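Long-range contacts in concanavalin A-like lectin protein kinase family protein (Theobroma cacao, PDB 6CTH), which probably transfers phosphate from ATP to protein substrates through its kinase domain, whose pocket also accepts an oxindole inhibitor: residues V200-A211 / L259-A270; Y116-L127 / I280-F289. All coordinates share one frame; numbering follows the deposited sequence.

Contact 1: V200-A211 / L259-A270; sequences VYSFGVVALEIA and LECLVMVGLWCA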
loop_
_atom_site.group_PDB
_atom_site.type_symbol
_atom_site.label_atom_id
_atom_site.label_comp_id
_atom_site.label_asym_id
_atom_site.label_seq_id
_atom_site.Cartn_x
_atom_site.Cartn_y
_atom_site.Cartn_z
ATOM N N VAL A 200 7.346 2.866 7.821
ATOM C CA VAL A 200 7.999 3.903 7.008
ATOM C C VAL A 200 8.930 3.223 5.959
ATOM O O VAL A 200 8.991 3.667 4.857
ATOM C CB VAL A 200 8.700 4.971 7.900
ATOM C CG1 VAL A 200 9.721 5.779 7.123
ATOM C CG2 VAL A 200 7.635 5.874 8.496
ATOM N N TYR A 201 9.594 2.147 6.323
ATOM C CA TYR A 201 10.444 1.371 5.369
ATOM C C TYR A 201 9.588 0.944 4.178
ATOM O O TYR A 201 9.933 1.240 3.020
ATOM C CB TYR A 201 11.091 0.228 6.086
ATOM C CG TYR A 201 11.928 -0.613 5.109
ATOM C CD1 TYR A 201 11.340 -1.558 4.284
ATOM C CD2 TYR A 201 13.283 -0.378 5.002
ATOM C CE1 TYR A 201 12.112 -2.265 3.376
ATOM C CE2 TYR A 201 14.058 -1.067 4.079
ATOM C CZ TYR A 201 13.460 -2.011 3.320
ATOM O OH TYR A 201 14.246 -2.723 2.392
ATOM N N SER A 202 8.422 0.338 4.443
ATOM C CA SER A 202 7.542 -0.103 3.361
ATOM C C SER A 202 7.097 1.072 2.514
ATOM O O SER A 202 7.053 0.979 1.313
ATOM C CB SER A 202 6.293 -0.792 3.907
ATOM O OG SER A 202 6.620 -1.823 4.834
ATOM N N PHE A 203 6.749 2.198 3.157
ATOM C CA PHE A 203 6.399 3.412 2.414
ATOM C C PHE A 203 7.529 3.855 1.448
ATOM O O PHE A 203 7.260 4.269 0.303
ATOM C CB PHE A 203 6.068 4.568 3.427
ATOM C CG PHE A 203 5.888 5.923 2.784
ATOM C CD1 PHE A 203 4.661 6.328 2.324
ATOM C CD2 PHE A 203 6.971 6.770 2.622
ATOM C CE1 PHE A 203 4.502 7.565 1.692
ATOM C CE2 PHE A 203 6.824 7.995 1.984
ATOM C CZ PHE A 203 5.582 8.399 1.530
ATOM N N GLY A 204 8.761 3.795 1.938
ATOM C CA GLY A 204 9.991 4.131 1.147
ATOM C C GLY A 204 10.050 3.285 -0.114
ATOM O O GLY A 204 10.217 3.829 -1.209
ATOM N N VAL A 205 9.839 1.990 0.047
ATOM C CA VAL A 205 9.888 1.059 -1.082
ATOM C C VAL A 205 8.795 1.427 -2.074
ATOM O O VAL A 205 9.068 1.601 -3.265
ATOM C CB VAL A 205 9.727 -0.392 -0.652
ATOM C CG1 VAL A 205 9.677 -1.299 -1.873
ATOM C CG2 VAL A 205 10.844 -0.792 0.271
ATOM N N VAL A 206 7.586 1.665 -1.565
ATOM C CA VAL A 206 6.479 2.050 -2.426
ATOM C C VAL A 206 6.795 3.342 -3.169
ATOM O O VAL A 206 6.497 3.463 -4.339
ATOM C CB VAL A 206 5.152 2.138 -1.619
ATOM C CG1 VAL A 206 4.078 2.868 -2.422
ATOM C CG2 VAL A 206 4.703 0.714 -1.247
ATOM N N ALA A 207 7.341 4.348 -2.480
ATOM C CA ALA A 207 7.682 5.623 -3.108
ATOM C C ALA A 207 8.611 5.394 -4.313
ATOM O O ALA A 207 8.423 5.962 -5.371
ATOM C CB ALA A 207 8.364 6.531 -2.114
ATOM N N LEU A 208 9.577 4.512 -4.134
ATOM C CA LEU A 208 10.546 4.214 -5.211
ATOM C C LEU A 208 9.939 3.432 -6.356
ATOM O O LEU A 208 10.325 3.633 -7.514
ATOM C CB LEU A 208 11.761 3.519 -4.628
ATOM C CG LEU A 208 12.554 4.383 -3.643
ATOM C CD1 LEU A 208 13.735 3.667 -3.065
ATOM C CD2 LEU A 208 13.004 5.720 -4.232
ATOM N N GLU A 209 9.003 2.525 -6.047
ATOM C CA GLU A 209 8.241 1.806 -7.077
ATOM C C GLU A 209 7.449 2.784 -7.909
ATOM O O GLU A 209 7.340 2.640 -9.112
ATOM C CB GLU A 209 7.290 0.757 -6.498
ATOM C CG GLU A 209 7.981 -0.382 -5.782
ATOM C CD GLU A 209 7.082 -1.404 -5.188
ATOM O OE1 GLU A 209 6.021 -0.985 -4.619
ATOM O OE2 GLU A 209 7.394 -2.642 -5.282
ATOM N N ILE A 210 6.800 3.765 -7.248
ATOM C CA ILE A 210 6.015 4.748 -7.962
ATOM C C ILE A 210 6.873 5.661 -8.890
ATOM O O ILE A 210 6.509 5.925 -10.038
ATOM C CB ILE A 210 5.196 5.560 -6.934
ATOM C CG1 ILE A 210 4.125 4.685 -6.311
ATOM C CG2 ILE A 210 4.555 6.799 -7.528
ATOM C CD1 ILE A 210 3.390 5.350 -5.145
ATOM N N ALA A 211 8.009 6.116 -8.402
ATOM C CA ALA A 211 8.955 6.914 -9.201
ATOM C C ALA A 211 9.458 6.152 -10.447
ATOM O O ALA A 211 9.596 6.739 -11.526
ATOM C CB ALA A 211 10.150 7.288 -8.347
ATOM N N LEU A 259 11.087 14.777 -8.547
ATOM C CA LEU A 259 11.625 13.433 -8.699
ATOM C C LEU A 259 12.766 13.221 -7.737
ATOM O O LEU A 259 12.845 12.186 -7.095
ATOM C CB LEU A 259 12.119 13.150 -10.130
ATOM C CG LEU A 259 12.876 11.837 -10.315
ATOM C CD1 LEU A 259 12.047 10.596 -9.990
ATOM C CD2 LEU A 259 13.375 11.781 -11.751
ATOM N N GLU A 260 13.672 14.202 -7.658
ATOM C CA GLU A 260 14.765 14.132 -6.732
ATOM C C GLU A 260 14.254 13.964 -5.321
ATOM O O GLU A 260 14.778 13.171 -4.539
ATOM C CB GLU A 260 15.610 15.432 -6.799
ATOM C CG GLU A 260 16.805 15.442 -5.874
ATOM C CD GLU A 260 17.659 16.699 -6.069
ATOM O OE1 GLU A 260 17.121 17.803 -5.886
ATOM O OE2 GLU A 260 18.818 16.533 -6.462
ATOM N N CYS A 261 13.244 14.753 -5.000
ATOM C CA CYS A 261 12.710 14.763 -3.656
ATOM C C CYS A 261 12.110 13.412 -3.321
ATOM O O CYS A 261 12.363 12.880 -2.249
ATOM C CB CYS A 261 11.671 15.843 -3.531
ATOM S SG CYS A 261 11.136 16.039 -1.825
ATOM N N LEU A 262 11.338 12.878 -4.253
ATOM C CA LEU A 262 10.714 11.557 -4.087
ATOM C C LEU A 262 11.743 10.478 -3.903
ATOM O O LEU A 262 11.606 9.654 -3.015
ATOM C CB LEU A 262 9.765 11.228 -5.243
ATOM C CG LEU A 262 8.961 9.920 -5.115
ATOM C CD1 LEU A 262 8.156 9.873 -3.832
ATOM C CD2 LEU A 262 8.008 9.746 -6.286
ATOM N N VAL A 263 12.796 10.479 -4.727
ATOM C CA VAL A 263 13.833 9.467 -4.599
ATOM C C VAL A 263 14.569 9.573 -3.285
ATOM O O VAL A 263 14.794 8.572 -2.640
ATOM C CB VAL A 263 14.830 9.531 -5.798
ATOM C CG1 VAL A 263 16.064 8.691 -5.543
ATOM C CG2 VAL A 263 14.148 9.048 -7.066
ATOM N N MET A 264 14.979 10.779 -2.889
ATOM C CA MET A 264 15.723 10.906 -1.646
ATOM C C MET A 264 14.866 10.574 -0.414
ATOM O O MET A 264 15.351 9.962 0.539
ATOM C CB MET A 264 16.444 12.281 -1.535
ATOM C CG MET A 264 17.706 12.389 -2.439
ATOM S SD MET A 264 18.130 14.137 -2.413
ATOM C CE MET A 264 19.180 14.117 -0.963
ATOM N N VAL A 265 13.598 10.970 -0.426
ATOM C CA VAL A 265 12.644 10.571 0.625
ATOM C C VAL A 265 12.509 9.048 0.642
ATOM O O VAL A 265 12.557 8.440 1.695
ATOM C CB VAL A 265 11.279 11.257 0.397
ATOM C CG1 VAL A 265 10.147 10.555 1.126
ATOM C CG2 VAL A 265 11.390 12.737 0.771
ATOM N N GLY A 266 12.364 8.440 -0.521
ATOM C CA GLY A 266 12.266 6.983 -0.573
ATOM C C GLY A 266 13.443 6.253 0.055
ATOM O O GLY A 266 13.280 5.306 0.822
ATOM N N LEU A 267 14.663 6.690 -0.281
ATOM C CA LEU A 267 15.861 6.046 0.289
ATOM C C LEU A 267 15.968 6.266 1.790
ATOM O O LEU A 267 16.346 5.387 2.531
ATOM C CB LEU A 267 17.121 6.568 -0.456
ATOM C CG LEU A 267 17.200 6.272 -1.957
ATOM C CD1 LEU A 267 18.376 7.024 -2.541
ATOM C CD2 LEU A 267 17.307 4.771 -2.160
ATOM N N TRP A 268 15.698 7.484 2.239
ATOM C CA TRP A 268 15.692 7.829 3.668
ATOM C C TRP A 268 14.774 6.917 4.455
ATOM O O TRP A 268 15.131 6.426 5.520
ATOM C CB TRP A 268 15.254 9.277 3.782
ATOM C CG TRP A 268 15.383 10.003 5.061
ATOM C CD1 TRP A 268 16.278 9.777 6.075
ATOM C CD2 TRP A 268 14.659 11.192 5.425
ATOM N NE1 TRP A 268 16.117 10.738 7.071
ATOM C CE2 TRP A 268 15.145 11.618 6.686
ATOM C CE3 TRP A 268 13.641 11.932 4.811
ATOM C CZ2 TRP A 268 14.643 12.752 7.357
ATOM C CZ3 TRP A 268 13.131 13.071 5.494
ATOM C CH2 TRP A 268 13.678 13.477 6.728
ATOM N N CYS A 269 13.587 6.698 3.898
ATOM C CA CYS A 269 12.557 5.851 4.482
ATOM C C CYS A 269 13.013 4.408 4.452
ATOM O O CYS A 269 12.800 3.686 5.399
ATOM C CB CYS A 269 11.228 6.010 3.736
ATOM S SG CYS A 269 10.436 7.594 4.118
ATOM N N ALA A 270 13.712 4.028 3.379
ATOM C CA ALA A 270 14.191 2.671 3.227
ATOM C C ALA A 270 15.572 2.423 3.803
ATOM O O ALA A 270 16.237 1.428 3.444
ATOM C CB ALA A 270 14.112 2.260 1.758
#
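C269 presses its CB onto the bare CA of G204, only 3.4 Å away, tighter than ordinary van der Waals contact. The closeness follows from glycines on both helices: G204 and G266 bring their CA atoms to 4.0 Å, and the axes approach to 7.4 Å while the helices run roughly antiparallel, at 149°. From this pinch the C269 sulfur swings to the side of its own backbone N (chi1 -73°), where SG lies 3.6 Å from V200 CG1. The same sulfur sits at the edge of the F203 ring, 5.1 Å from its centroid and 79° off the ring normal, a sulfur-aromatic contact made near the ring plane. V265 CG1 meets that ring at its edge too.

Both helices belong to the helical C-lobe of the protein kinase fold: 196-212 is its central, hydrophobic helix, conventionally αF, and 256-269 corresponds to αH. F203 also touches V119 and L122 of helix 112-132, and V283 of helix 280-287 touches both F203 and C269.

Where helix 256-269 ends, the chain passes beside Y201. The carbonyl O of C269 takes a CA-H...O contact from Y201 CA at 3.3 Å, and A270 O lies 3.4 Å from Y201 CE2, oblique to the ring. One turn past G204, L208 acts as a knob in the hole formed by L262, V263, G266 and L267. With CG anti to the carbonyl carbon, its branch point faces the G266 backbone; from it CD2 reaches the V263 carbonyl and CD1 meets L267 CD2 at 3.8 Å, the side chains crossing at about a right angle. Toward the far end, L262 forks between two alanines, CD1 against A207 CB and CD2 against A211 CB.

Contact 2: Y116-L127 / I280-F289; sequences YRIVKDLASALL and IRQVIQVLNF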
loop_
_atom_site.group_PDB
_atom_site.type_symbol
_atom_site.label_atom_id
_atom_site.label_comp_id
_atom_site.label_asym_id
_atom_site.label_seq_id
_atom_site.Cartn_x
_atom_site.Cartn_y
_atom_site.Cartn_z
ATOM N N TYR A 116 2.985 11.857 -7.770
ATOM C CA TYR A 116 3.491 12.644 -6.636
ATOM C C TYR A 116 2.312 12.868 -5.672
ATOM O O TYR A 116 2.503 12.804 -4.469
ATOM C CB TYR A 116 4.089 13.955 -7.087
ATOM C CG TYR A 116 5.106 14.572 -6.131
ATOM C CD1 TYR A 116 6.304 13.935 -5.855
ATOM C CD2 TYR A 116 4.888 15.800 -5.546
ATOM C CE1 TYR A 116 7.229 14.483 -4.997
ATOM C CE2 TYR A 116 5.812 16.374 -4.664
ATOM C CZ TYR A 116 6.972 15.700 -4.396
ATOM O OH TYR A 116 7.916 16.259 -3.588
ATOM N N ARG A 117 1.121 13.085 -6.217
ATOM C CA ARG A 117 -0.079 13.252 -5.405
ATOM C C ARG A 117 -0.398 11.967 -4.638
ATOM O O ARG A 117 -0.746 12.004 -3.467
ATOM C CB ARG A 117 -1.261 13.650 -6.285
ATOM C CG ARG A 117 -2.374 14.362 -5.539
ATOM C CD ARG A 117 -3.736 13.963 -6.077
ATOM N NE ARG A 117 -3.987 14.520 -7.400
ATOM C CZ ARG A 117 -4.609 13.870 -8.377
ATOM N NH1 ARG A 117 -4.796 14.457 -9.548
ATOM N NH2 ARG A 117 -5.042 12.635 -8.183
ATOM N N ILE A 118 -0.265 10.828 -5.311
ATOM C CA ILE A 118 -0.506 9.541 -4.696
ATOM C C ILE A 118 0.439 9.306 -3.522
ATOM O O ILE A 118 0.019 8.811 -2.479
ATOM C CB ILE A 118 -0.424 8.387 -5.737
ATOM C CG1 ILE A 118 -1.671 8.415 -6.662
ATOM C CG2 ILE A 118 -0.297 7.027 -5.052
ATOM C CD1 ILE A 118 -1.573 7.583 -7.920
ATOM N N VAL A 119 1.709 9.642 -3.668
ATOM C CA VAL A 119 2.661 9.439 -2.584
ATOM C C VAL A 119 2.233 10.322 -1.404
ATOM O O VAL A 119 2.264 9.867 -0.259
ATOM C CB VAL A 119 4.096 9.772 -3.015
ATOM C CG1 VAL A 119 5.048 9.800 -1.823
ATOM C CG2 VAL A 119 4.558 8.768 -4.040
ATOM N N LYS A 120 1.859 11.562 -1.679
ATOM C CA LYS A 120 1.388 12.480 -0.576
ATOM C C LYS A 120 0.109 11.925 0.111
ATOM O O LYS A 120 -0.026 12.018 1.340
ATOM C CB LYS A 120 1.158 13.879 -1.123
ATOM C CG LYS A 120 2.436 14.636 -1.435
ATOM C CD LYS A 120 2.098 15.970 -2.051
ATOM C CE LYS A 120 3.328 16.775 -2.248
ATOM N NZ LYS A 120 2.940 18.082 -2.865
ATOM N N ASP A 121 -0.778 11.328 -0.679
ATOM C CA ASP A 121 -2.025 10.682 -0.184
ATOM C C ASP A 121 -1.679 9.537 0.746
ATOM O O ASP A 121 -2.212 9.423 1.831
ATOM C CB ASP A 121 -2.927 10.102 -1.301
ATOM C CG ASP A 121 -3.696 11.151 -2.123
ATOM O OD1 ASP A 121 -3.777 12.330 -1.711
ATOM O OD2 ASP A 121 -4.263 10.756 -3.184
ATOM N N LEU A 122 -0.749 8.682 0.306
ATOM C CA LEU A 122 -0.294 7.575 1.127
ATOM C C LEU A 122 0.370 8.098 2.401
ATOM O O LEU A 122 0.119 7.525 3.486
ATOM C CB LEU A 122 0.679 6.660 0.328
ATOM C CG LEU A 122 1.260 5.494 1.115
ATOM C CD1 LEU A 122 0.209 4.555 1.579
ATOM C CD2 LEU A 122 2.261 4.785 0.192
ATOM N N ALA A 123 1.162 9.171 2.304
ATOM C CA ALA A 123 1.843 9.729 3.486
ATOM C C ALA A 123 0.810 10.248 4.510
ATOM O O ALA A 123 0.948 10.002 5.706
ATOM C CB ALA A 123 2.814 10.819 3.119
ATOM N N SER A 124 -0.218 10.888 3.982
ATOM C CA SER A 124 -1.365 11.389 4.815
ATOM C C SER A 124 -2.049 10.258 5.539
ATOM O O SER A 124 -2.355 10.356 6.733
ATOM C CB SER A 124 -2.345 12.194 3.963
ATOM O OG SER A 124 -1.734 13.447 3.633
ATOM N N ALA A 125 -2.304 9.154 4.821
ATOM C CA ALA A 125 -2.868 7.963 5.468
ATOM C C ALA A 125 -2.010 7.464 6.624
ATOM O O ALA A 125 -2.518 7.151 7.682
ATOM C CB ALA A 125 -3.085 6.857 4.438
ATOM N N LEU A 126 -0.717 7.346 6.379
ATOM C CA LEU A 126 0.208 6.858 7.376
ATOM C C LEU A 126 0.285 7.785 8.587
ATOM O O LEU A 126 0.405 7.335 9.703
ATOM C CB LEU A 126 1.579 6.647 6.757
ATOM C CG LEU A 126 2.458 5.607 7.424
ATOM C CD1 LEU A 126 1.664 4.381 7.822
ATOM C CD2 LEU A 126 3.616 5.224 6.516
ATOM N N LEU A 127 0.259 9.082 8.339
ATOM C CA LEU A 127 0.293 10.058 9.446
ATOM C C LEU A 127 -0.918 9.835 10.343
ATOM O O LEU A 127 -0.818 9.827 11.565
ATOM C CB LEU A 127 0.303 11.477 8.923
ATOM C CG LEU A 127 0.339 12.581 9.964
ATOM C CD1 LEU A 127 1.592 12.522 10.796
ATOM C CD2 LEU A 127 0.210 13.966 9.305
ATOM N N ILE A 280 6.812 9.930 9.633
ATOM C CA ILE A 280 6.037 10.235 8.445
ATOM C C ILE A 280 5.722 11.760 8.387
ATOM O O ILE A 280 5.597 12.316 7.310
ATOM C CB ILE A 280 4.773 9.355 8.316
ATOM C CG1 ILE A 280 4.170 9.471 6.917
ATOM C CG2 ILE A 280 3.775 9.658 9.410
ATOM C CD1 ILE A 280 5.006 8.855 5.841
ATOM N N ARG A 281 5.582 12.417 9.525
ATOM C CA ARG A 281 5.392 13.865 9.502
ATOM C C ARG A 281 6.595 14.597 8.871
ATOM O O ARG A 281 6.411 15.527 8.080
ATOM C CB ARG A 281 5.068 14.397 10.902
ATOM C CG ARG A 281 4.663 15.849 10.886
ATOM C CD ARG A 281 4.258 16.357 12.269
ATOM N NE ARG A 281 3.236 15.576 12.982
ATOM C CZ ARG A 281 1.944 15.741 12.865
ATOM N NH1 ARG A 281 1.476 16.561 11.968
ATOM N NH2 ARG A 281 1.150 14.998 13.583
ATOM N N GLN A 282 7.811 14.139 9.151
ATOM C CA GLN A 282 9.013 14.730 8.547
ATOM C C GLN A 282 9.050 14.499 7.065
ATOM O O GLN A 282 9.473 15.369 6.309
ATOM C CB GLN A 282 10.278 14.183 9.183
ATOM C CG GLN A 282 10.514 14.609 10.630
ATOM C CD GLN A 282 11.669 13.868 11.290
ATOM O OE1 GLN A 282 11.854 12.650 11.147
ATOM N NE2 GLN A 282 12.490 14.628 12.008
ATOM N N VAL A 283 8.625 13.291 6.635
ATOM C CA VAL A 283 8.513 12.975 5.226
ATOM C C VAL A 283 7.589 13.942 4.514
ATOM O O VAL A 283 7.933 14.452 3.461
ATOM C CB VAL A 283 7.974 11.509 5.042
ATOM C CG1 VAL A 283 7.501 11.244 3.621
ATOM C CG2 VAL A 283 9.054 10.511 5.459
ATOM N N ILE A 284 6.418 14.208 5.099
ATOM C CA ILE A 284 5.461 15.082 4.450
ATOM C C ILE A 284 6.021 16.506 4.306
ATOM O O ILE A 284 5.833 17.121 3.240
ATOM C CB ILE A 284 4.101 15.105 5.185
ATOM C CG1 ILE A 284 3.422 13.745 5.069
ATOM C CG2 ILE A 284 3.170 16.210 4.662
ATOM C CD1 ILE A 284 2.340 13.478 6.089
ATOM N N GLN A 285 6.723 16.982 5.333
ATOM C CA GLN A 285 7.363 18.304 5.298
ATOM C C GLN A 285 8.364 18.373 4.113
ATOM O O GLN A 285 8.378 19.352 3.357
ATOM C CB GLN A 285 8.124 18.605 6.619
ATOM C CG GLN A 285 7.319 18.700 7.908
ATOM C CD GLN A 285 8.217 18.549 9.198
ATOM O OE1 GLN A 285 7.765 18.108 10.269
ATOM N NE2 GLN A 285 9.515 18.936 9.077
ATOM N N VAL A 286 9.176 17.322 3.934
ATOM C CA VAL A 286 10.173 17.293 2.860
ATOM C C VAL A 286 9.526 17.233 1.473
ATOM O O VAL A 286 9.966 17.939 0.547
ATOM C CB VAL A 286 11.189 16.167 3.066
ATOM C CG1 VAL A 286 12.138 16.042 1.878
ATOM C CG2 VAL A 286 11.967 16.407 4.345
ATOM N N LEU A 287 8.520 16.363 1.308
ATOM C CA LEU A 287 7.764 16.283 0.060
ATOM C C LEU A 287 7.115 17.608 -0.362
ATOM O O LEU A 287 6.968 17.860 -1.584
ATOM C CB LEU A 287 6.651 15.189 0.146
ATOM C CG LEU A 287 7.234 13.770 0.153
ATOM C CD1 LEU A 287 6.134 12.785 0.465
ATOM C CD2 LEU A 287 8.013 13.359 -1.111
ATOM N N ASN A 288 6.724 18.422 0.623
ATOM C CA ASN A 288 6.135 19.749 0.370
ATOM C C ASN A 288 7.156 20.868 0.404
ATOM O O ASN A 288 6.771 22.046 0.443
ATOM C CB ASN A 288 5.012 20.024 1.371
ATOM C CG ASN A 288 3.832 19.120 1.154
ATOM O OD1 ASN A 288 3.687 18.085 1.809
ATOM N ND2 ASN A 288 3.028 19.447 0.167
ATOM N N PHE A 289 8.441 20.529 0.451
ATOM C CA PHE A 289 9.527 21.500 0.390
ATOM C C PHE A 289 9.425 22.527 1.516
ATOM O O PHE A 289 9.793 23.697 1.332
ATOM C CB PHE A 289 9.548 22.170 -0.987
ATOM C CG PHE A 289 9.715 21.202 -2.123
ATOM C CD1 PHE A 289 10.954 20.609 -2.362
ATOM C CD2 PHE A 289 8.637 20.883 -2.947
ATOM C CE1 PHE A 289 11.114 19.698 -3.407
ATOM C CE2 PHE A 289 8.782 19.978 -3.983
ATOM C CZ PHE A 289 10.018 19.383 -4.209
HETATM O O HOH W 1 5.440 19.532 -3.094
#
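L127 and I280 mark the closest backbone approach, with CA atoms 5.8 Å apart; from there the segments 116-127 and 280-287 run roughly antiparallel (153°), their axes 9.4 Å apart at the nearest point. In kinase terms helices 112-132 and 280-287 are αE and αI of the C-lobe. At this end the packing is aliphatic. I280 lays CG2 on L127 CA at 3.5 Å, while its CG1 branch reaches L126 CB and CD1 nears the methyl of A123. One turn on, I284 CG1 rests on A123 CB at 3.6 Å, and I284 CD1 meets L127 CD2, the two side chains crossing at about a right angle. L287 then sends CD1 to V119 CG1 (3.9 Å) and CD2 to the Y116 ring.

Polar chemistry gathers at the C-terminal end of helix 280-287, which F289, with positive phi, closes as a Schellman motif. Y116 CG, anti to the backbone N (chi1 -157°), carries the ring out to this end, where OH donates to L287 O at 2.7 Å, in the carbonyl plane and on a lone pair, with a C=O...donor angle of 124°. K120, extended beyond CG, carries NZ to a water 2.9 Å away, and that water donates to L287 O. A last-turn carbonyl is thus gripped by two donors, and the K120 ammonium, close by, probably interacts favourably with the negative end of the helix dipole.

Contacts 1 and 2 bring four helices of the C-lobe into one bundle, contact centres about 11 Å apart, and share no helix; each joins a different pair. Contact 1 is nested inside the loop closed by contact 2, and helices 256-269 and 280-287 are consecutive. The two contacts meet directly: V265 CG2 packs on V286 CG1, and F203 CD1 lies 3.6 Å from L122 CD2. Contact 1 is the buried one, a glycine-lined crossing with no hydrogen bond between its segments. Contact 2 is only partly buried and its axes stand farther apart; isoleucine and leucine side chains, rather than bare glycines, lie between the backbones, and a tyrosine, a lysine and a water bring hydrogen bonding to one end.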